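Local structure of glycerol dehydratase (Clostridium butyricum, 1R9D) at residues L744-Q755 against Q767-N777. The protein probably dehydrates glycerol to 3-hydroxypropionaldehyde without vitamin B12, as a lyase of the glycyl radical enzyme family. Sequence-based numbering, arbitrary orientation.
Sequences LLAAQKNPEKYQ and QFISLDKSIQN
Leu-744 lays CD2 over one face of the Phe-768 ring, a CH-pi contact 4.2 Å from CD2 to the ring centroid. Gln-776 NE2 lies 3.5 Å above the opposite face, toward the rim. Ala-747 CB packs 3.5 Å from Phe-768 CD2, and Gln-748 CG meets the ring edge near its plane. With CG beside the backbone N (chi1 -67°) and an extended chain beyond, Gln-748 carries its amide to helix 773-781. There NE2 donates twice, to Gln-776 OE1 and to Asn-777 OD1, each at 3.0 Å. Both bonds are nearly straight and lie close to the Gln-748 amide plane. Gln-776 NE2 donates in turn to Phe-768 O, 2.9 Å away; OE1 accepting and NE2 donating together set the rotation of the Gln-776 amide. Pro-751 CB touches Ile-769 CG2 at 3.9 Å. Water 2 bridges Tyr-754 O and Ile-769 N. Gln-755 O accepts from Gln-767 NE2 at 2.8 Å, on a lone pair in the carbonyl plane. Gln-767 OE1 is hydrogen-bonded to Arg-81 NH1. Ile-769 CD1 rests on Gln-755 CA and CG. Helix pieces 744-749 and 773-777 run nearly antiparallel (165°), axes 11.5 Å apart, bridged by Phe-768 and the Gln-748 amide. In sequence the segments flank the loop holding Gly-763, the predicted radical site, as in glycyl radical enzymes.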
ATOM      1  N   LEU A 744      18.356 -46.902 -17.210  1.00 34.40           N
ATOM      2  CA  LEU A 744      17.423 -45.826 -17.510  1.00 33.85           C
ATOM      3  C   LEU A 744      16.437 -46.266 -18.592  1.00 33.57           C
ATOM      4  O   LEU A 744      15.248 -45.940 -18.539  1.00 32.96           O
ATOM      5  CB  LEU A 744      18.184 -44.577 -17.962  1.00 34.15           C
ATOM      6  CG  LEU A 744      19.193 -44.033 -16.945  1.00 34.73           C
ATOM      7  CD1 LEU A 744      19.907 -42.822 -17.533  1.00 35.51           C
ATOM      8  CD2 LEU A 744      18.478 -43.655 -15.661  1.00 34.21           C
ATOM      9  N   LEU A 745      16.928 -47.017 -19.571  1.00 32.62           N
ATOM     10  CA  LEU A 745      16.066 -47.489 -20.648  1.00 32.91           C
ATOM     11  C   LEU A 745      15.074 -48.524 -20.126  1.00 32.58           C
ATOM     12  O   LEU A 745      13.923 -48.566 -20.558  1.00 32.77           O
ATOM     13  CB  LEU A 745      16.909 -48.091 -21.779  1.00 33.15           C
ATOM     14  CG  LEU A 745      17.800 -47.106 -22.545  1.00 33.68           C
ATOM     15  CD1 LEU A 745      18.593 -47.853 -23.611  1.00 34.50           C
ATOM     16  CD2 LEU A 745      16.944 -46.027 -23.185  1.00 33.04           C
ATOM     17  N   ALA A 746      15.526 -49.349 -19.188  1.00 32.69           N
ATOM     18  CA  ALA A 746      14.676 -50.381 -18.604  1.00 33.53           C
ATOM     19  C   ALA A 746      13.568 -49.741 -17.773  1.00 34.61           C
ATOM     20  O   ALA A 746      12.443 -50.247 -17.722  1.00 34.47           O
ATOM     21  CB  ALA A 746      15.509 -51.309 -17.738  1.00 33.53           C
ATOM     22  N   ALA A 747      13.899 -48.623 -17.128  1.00 34.15           N
ATOM     23  CA  ALA A 747      12.952 -47.893 -16.294  1.00 34.51           C
ATOM     24  C   ALA A 747      11.825 -47.281 -17.116  1.00 34.77           C
ATOM     25  O   ALA A 747      10.706 -47.121 -16.623  1.00 35.26           O
ATOM     26  CB  ALA A 747      13.677 -46.802 -15.510  1.00 33.98           C
ATOM     27  N   GLN A 748      12.115 -46.927 -18.364  1.00 34.87           N
ATOM     28  CA  GLN A 748      11.092 -46.350 -19.228  1.00 35.78           C
ATOM     29  C   GLN A 748      10.106 -47.422 -19.680  1.00 37.28           C
ATOM     30  O   GLN A 748       8.911 -47.155 -19.836  1.00 36.82           O
ATOM     31  CB  GLN A 748      11.721 -45.698 -20.461  1.00 35.30           C
ATOM     32  CG  GLN A 748      12.567 -44.474 -20.166  1.00 33.23           C
ATOM     33  CD  GLN A 748      12.956 -43.738 -21.429  1.00 33.90           C
ATOM     34  OE1 GLN A 748      13.632 -44.294 -22.301  1.00 33.31           O
ATOM     35  NE2 GLN A 748      12.528 -42.484 -21.540  1.00 31.21           N
ATOM     36  N   LYS A 749      10.612 -48.634 -19.888  1.00 38.42           N
ATOM     37  CA  LYS A 749       9.777 -49.744 -20.335  1.00 39.46           C
ATOM     38  C   LYS A 749       8.951 -50.372 -19.213  1.00 39.03           C
ATOM     39  O   LYS A 749       7.792 -50.736 -19.423  1.00 38.89           O
ATOM     40  CB  LYS A 749      10.645 -50.819 -21.001  1.00 41.61           C
ATOM     41  CG  LYS A 749      11.277 -50.377 -22.314  1.00 45.23           C
ATOM     42  CD  LYS A 749      12.068 -51.508 -22.960  1.00 47.25           C
ATOM     43  CE  LYS A 749      12.687 -51.069 -24.283  1.00 49.34           C
ATOM     44  NZ  LYS A 749      13.460 -52.164 -24.940  1.00 50.46           N
ATOM     45  N   ASN A 750       9.546 -50.501 -18.031  1.00 38.48           N
ATOM     46  CA  ASN A 750       8.859 -51.090 -16.882  1.00 39.22           C
ATOM     47  C   ASN A 750       9.048 -50.239 -15.624  1.00 38.23           C
ATOM     48  O   ASN A 750       9.752 -50.636 -14.695  1.00 37.90           O
ATOM     49  CB  ASN A 750       9.381 -52.511 -16.636  1.00 40.25           C
ATOM     50  CG  ASN A 750       9.025 -53.468 -17.763  1.00 42.40           C
ATOM     51  OD1 ASN A 750       7.865 -53.862 -17.918  1.00 43.58           O
ATOM     52  ND2 ASN A 750      10.019 -53.840 -18.564  1.00 41.39           N
ATOM     53  N   PRO A 751       8.406 -49.059 -15.576  1.00 38.17           N
ATOM     54  CA  PRO A 751       8.477 -48.114 -14.451  1.00 38.57           C
ATOM     55  C   PRO A 751       8.265 -48.773 -13.093  1.00 39.47           C
ATOM     56  O   PRO A 751       8.984 -48.502 -12.129  1.00 38.13           O
ATOM     57  CB  PRO A 751       7.371 -47.114 -14.772  1.00 38.70           C
ATOM     58  CG  PRO A 751       7.329 -47.116 -16.256  1.00 39.18           C
ATOM     59  CD  PRO A 751       7.454 -48.583 -16.595  1.00 38.03           C
ATOM     60  N   GLU A 752       7.256 -49.635 -13.036  1.00 40.74           N
ATOM     61  CA  GLU A 752       6.890 -50.366 -11.831  1.00 42.14           C
ATOM     62  C   GLU A 752       8.063 -51.084 -11.166  1.00 41.42           C
ATOM     63  O   GLU A 752       8.094 -51.238  -9.943  1.00 41.40           O
ATOM     64  CB  GLU A 752       5.807 -51.385 -12.189  1.00 45.00           C
ATOM     65  CG  GLU A 752       6.151 -52.181 -13.447  1.00 49.11           C
ATOM     66  CD  GLU A 752       5.110 -53.216 -13.805  1.00 52.10           C
ATOM     67  OE1 GLU A 752       3.920 -52.848 -13.947  1.00 53.93           O
ATOM     68  OE2 GLU A 752       5.483 -54.401 -13.952  1.00 54.10           O
ATOM     69  N   LYS A 753       9.027 -51.523 -11.969  1.00 40.74           N
ATOM     70  CA  LYS A 753      10.184 -52.245 -11.449  1.00 40.48           C
ATOM     71  C   LYS A 753      11.323 -51.342 -10.981  1.00 39.09           C
ATOM     72  O   LYS A 753      12.287 -51.822 -10.381  1.00 37.74           O
ATOM     73  CB  LYS A 753      10.723 -53.210 -12.512  1.00 42.30           C
ATOM     74  CG  LYS A 753       9.691 -54.178 -13.073  1.00 44.67           C
ATOM     75  CD  LYS A 753       9.119 -55.081 -11.988  1.00 47.21           C
ATOM     76  CE  LYS A 753       8.106 -56.065 -12.563  1.00 48.58           C
ATOM     77  NZ  LYS A 753       7.509 -56.927 -11.501  1.00 49.79           N
ATOM     78  N   TYR A 754      11.212 -50.043 -11.245  1.00 38.61           N
ATOM     79  CA  TYR A 754      12.263 -49.099 -10.860  1.00 38.25           C
ATOM     80  C   TYR A 754      11.768 -47.885 -10.075  1.00 38.46           C
ATOM     81  O   TYR A 754      12.181 -46.754 -10.341  1.00 37.51           O
ATOM     82  CB  TYR A 754      13.009 -48.619 -12.109  1.00 37.85           C
ATOM     83  CG  TYR A 754      13.703 -49.732 -12.854  1.00 37.54           C
ATOM     84  CD1 TYR A 754      12.994 -50.571 -13.715  1.00 37.98           C
ATOM     85  CD2 TYR A 754      15.056 -49.992 -12.648  1.00 38.01           C
ATOM     86  CE1 TYR A 754      13.615 -51.645 -14.346  1.00 38.64           C
ATOM     87  CE2 TYR A 754      15.687 -51.062 -13.272  1.00 39.04           C
ATOM     88  CZ  TYR A 754      14.960 -51.886 -14.118  1.00 39.25           C
ATOM     89  OH  TYR A 754      15.576 -52.961 -14.715  1.00 40.46           O
ATOM     90  N   GLN A 755      10.898 -48.116  -9.099  1.00 38.32           N
ATOM     91  CA  GLN A 755      10.357 -47.018  -8.300  1.00 38.50           C
ATOM     92  C   GLN A 755      11.391 -46.241  -7.485  1.00 37.67           C
ATOM     93  O   GLN A 755      11.223 -45.043  -7.247  1.00 37.46           O
ATOM     94  CB  GLN A 755       9.267 -47.541  -7.362  1.00 39.90           C
ATOM     95  CG  GLN A 755       7.954 -47.837  -8.058  1.00 43.26           C
ATOM     96  CD  GLN A 755       6.909 -48.388  -7.112  1.00 45.51           C
ATOM     97  OE1 GLN A 755       6.602 -47.782  -6.078  1.00 46.81           O
ATOM     98  NE2 GLN A 755       6.352 -49.546  -7.460  1.00 46.36           N
ATOM     99  N   GLN A 767      13.067 -38.786  -8.850  1.00 26.63           N
ATOM    100  CA  GLN A 767      12.667 -40.169  -9.045  1.00 27.25           C
ATOM    101  C   GLN A 767      12.463 -40.239 -10.553  1.00 27.22           C
ATOM    102  O   GLN A 767      11.545 -39.618 -11.099  1.00 26.42           O
ATOM    103  CB  GLN A 767      11.353 -40.435  -8.306  1.00 29.12           C
ATOM    104  CG  GLN A 767      10.711 -41.778  -8.602  1.00 29.96           C
ATOM    105  CD  GLN A 767       9.389 -41.947  -7.872  1.00 31.91           C
ATOM    106  OE1 GLN A 767       8.605 -41.001  -7.765  1.00 31.14           O
ATOM    107  NE2 GLN A 767       9.128 -43.155  -7.377  1.00 30.04           N
ATOM    108  N   PHE A 768      13.341 -40.975 -11.225  1.00 27.65           N
ATOM    109  CA  PHE A 768      13.291 -41.089 -12.674  1.00 28.51           C
ATOM    110  C   PHE A 768      11.901 -41.312 -13.276  1.00 28.00           C
ATOM    111  O   PHE A 768      11.528 -40.635 -14.236  1.00 27.47           O
ATOM    112  CB  PHE A 768      14.239 -42.202 -13.135  1.00 29.55           C
ATOM    113  CG  PHE A 768      14.415 -42.268 -14.624  1.00 32.54           C
ATOM    114  CD1 PHE A 768      15.133 -41.283 -15.297  1.00 33.66           C
ATOM    115  CD2 PHE A 768      13.846 -43.304 -15.359  1.00 33.03           C
ATOM    116  CE1 PHE A 768      15.284 -41.330 -16.683  1.00 33.82           C
ATOM    117  CE2 PHE A 768      13.990 -43.359 -16.744  1.00 34.81           C
ATOM    118  CZ  PHE A 768      14.710 -42.370 -17.407  1.00 34.01           C
ATOM    119  N   ILE A 769      11.129 -42.244 -12.718  1.00 28.76           N
ATOM    120  CA  ILE A 769       9.805 -42.531 -13.266  1.00 28.96           C
ATOM    121  C   ILE A 769       8.757 -41.441 -13.053  1.00 29.79           C
ATOM    122  O   ILE A 769       7.644 -41.548 -13.571  1.00 29.82           O
ATOM    123  CB  ILE A 769       9.236 -43.880 -12.727  1.00 29.52           C
ATOM    124  CG1 ILE A 769       8.996 -43.797 -11.220  1.00 28.69           C
ATOM    125  CG2 ILE A 769      10.199 -45.014 -13.055  1.00 30.41           C
ATOM    126  CD1 ILE A 769       8.272 -45.012 -10.650  1.00 31.42           C
ATOM    127  N   SER A 770       9.097 -40.395 -12.303  1.00 30.01           N
ATOM    128  CA  SER A 770       8.146 -39.308 -12.069  1.00 30.49           C
ATOM    129  C   SER A 770       8.320 -38.220 -13.124  1.00 30.60           C
ATOM    130  O   SER A 770       7.493 -37.315 -13.241  1.00 30.21           O
ATOM    131  CB  SER A 770       8.341 -38.699 -10.672  1.00 31.32           C
ATOM    132  OG  SER A 770       9.524 -37.910 -10.602  1.00 31.70           O
ATOM    133  N   LEU A 771       9.396 -38.325 -13.898  1.00 29.05           N
ATOM    134  CA  LEU A 771       9.708 -37.350 -14.942  1.00 29.39           C
ATOM    135  C   LEU A 771       9.011 -37.614 -16.268  1.00 29.49           C
ATOM    136  O   LEU A 771       8.828 -38.764 -16.663  1.00 29.82           O
ATOM    137  CB  LEU A 771      11.216 -37.335 -15.195  1.00 28.40           C
ATOM    138  CG  LEU A 771      12.140 -36.922 -14.056  1.00 28.68           C
ATOM    139  CD1 LEU A 771      13.586 -37.212 -14.451  1.00 27.57           C
ATOM    140  CD2 LEU A 771      11.950 -35.441 -13.762  1.00 28.86           C
ATOM    141  N   ASP A 772       8.639 -36.545 -16.960  1.00 29.80           N
ATOM    142  CA  ASP A 772       8.005 -36.662 -18.268  1.00 30.67           C
ATOM    143  C   ASP A 772       9.044 -37.297 -19.196  1.00 30.95           C
ATOM    144  O   ASP A 772      10.246 -37.088 -19.022  1.00 29.90           O
ATOM    145  CB  ASP A 772       7.604 -35.277 -18.779  1.00 31.15           C
ATOM    146  CG  ASP A 772       6.902 -35.326 -20.120  1.00 33.26           C
ATOM    147  OD1 ASP A 772       7.594 -35.247 -21.162  1.00 33.47           O
ATOM    148  OD2 ASP A 772       5.655 -35.451 -20.132  1.00 31.87           O
ATOM    149  N   LYS A 773       8.590 -38.079 -20.171  1.00 30.59           N
ATOM    150  CA  LYS A 773       9.517 -38.746 -21.085  1.00 31.53           C
ATOM    151  C   LYS A 773      10.480 -37.791 -21.793  1.00 30.85           C
ATOM    152  O   LYS A 773      11.625 -38.153 -22.074  1.00 30.81           O
ATOM    153  CB  LYS A 773       8.746 -39.550 -22.134  1.00 33.64           C
ATOM    154  CG  LYS A 773       9.647 -40.386 -23.029  1.00 37.23           C
ATOM    155  CD  LYS A 773       8.868 -41.078 -24.139  1.00 39.79           C
ATOM    156  CE  LYS A 773       9.807 -41.845 -25.066  1.00 41.66           C
ATOM    157  NZ  LYS A 773       9.062 -42.519 -26.170  1.00 44.52           N
ATOM    158  N   SER A 774      10.019 -36.581 -22.084  1.00 29.81           N
ATOM    159  CA  SER A 774      10.856 -35.600 -22.768  1.00 29.16           C
ATOM    160  C   SER A 774      12.102 -35.265 -21.951  1.00 29.12           C
ATOM    161  O   SER A 774      13.179 -35.052 -22.505  1.00 28.19           O
ATOM    162  CB  SER A 774      10.059 -34.323 -23.046  1.00 30.02           C
ATOM    163  OG  SER A 774       9.634 -33.708 -21.838  1.00 29.20           O
ATOM    164  N   ILE A 775      11.946 -35.221 -20.633  1.00 28.07           N
ATOM    165  CA  ILE A 775      13.054 -34.920 -19.737  1.00 27.89           C
ATOM    166  C   ILE A 775      13.895 -36.176 -19.540  1.00 28.26           C
ATOM    167  O   ILE A 775      15.121 -36.104 -19.452  1.00 27.16           O
ATOM    168  CB  ILE A 775      12.526 -34.398 -18.384  1.00 28.78           C
ATOM    169  CG1 ILE A 775      11.756 -33.095 -18.618  1.00 27.58           C
ATOM    170  CG2 ILE A 775      13.679 -34.187 -17.403  1.00 27.25           C
ATOM    171  CD1 ILE A 775      10.952 -32.620 -17.416  1.00 30.27           C
ATOM    172  N   GLN A 776      13.240 -37.332 -19.476  1.00 27.89           N
ATOM    173  CA  GLN A 776      13.969 -38.587 -19.318  1.00 27.81           C
ATOM    174  C   GLN A 776      14.906 -38.765 -20.509  1.00 27.31           C
ATOM    175  O   GLN A 776      16.075 -39.119 -20.345  1.00 28.21           O
ATOM    176  CB  GLN A 776      13.016 -39.781 -19.278  1.00 27.43           C
ATOM    177  CG  GLN A 776      12.069 -39.825 -18.097  1.00 27.99           C
ATOM    178  CD  GLN A 776      11.249 -41.101 -18.096  1.00 28.23           C
ATOM    179  OE1 GLN A 776      10.906 -41.622 -19.157  1.00 28.20           O
ATOM    180  NE2 GLN A 776      10.924 -41.605 -16.910  1.00 27.53           N
ATOM    181  N   ASN A 777      14.383 -38.514 -21.706  1.00 27.72           N
ATOM    182  CA  ASN A 777      15.171 -38.659 -22.927  1.00 27.50           C
ATOM    183  C   ASN A 777      16.318 -37.660 -23.023  1.00 27.62           C
ATOM    184  O   ASN A 777      17.373 -37.981 -23.561  1.00 26.87           O
ATOM    185  CB  ASN A 777      14.277 -38.530 -24.164  1.00 28.40           C
ATOM    186  CG  ASN A 777      13.325 -39.705 -24.317  1.00 29.41           C
ATOM    187  OD1 ASN A 777      13.565 -40.782 -23.770  1.00 30.24           O
ATOM    188  ND2 ASN A 777      12.252 -39.508 -25.075  1.00 30.08           N
TER
HETATM  189  O   HOH W   1       9.284 -44.077 -16.710  1.00 37.96           O
HETATM  190  O   HOH W   2      12.344 -44.012 -10.563  1.00 27.55           O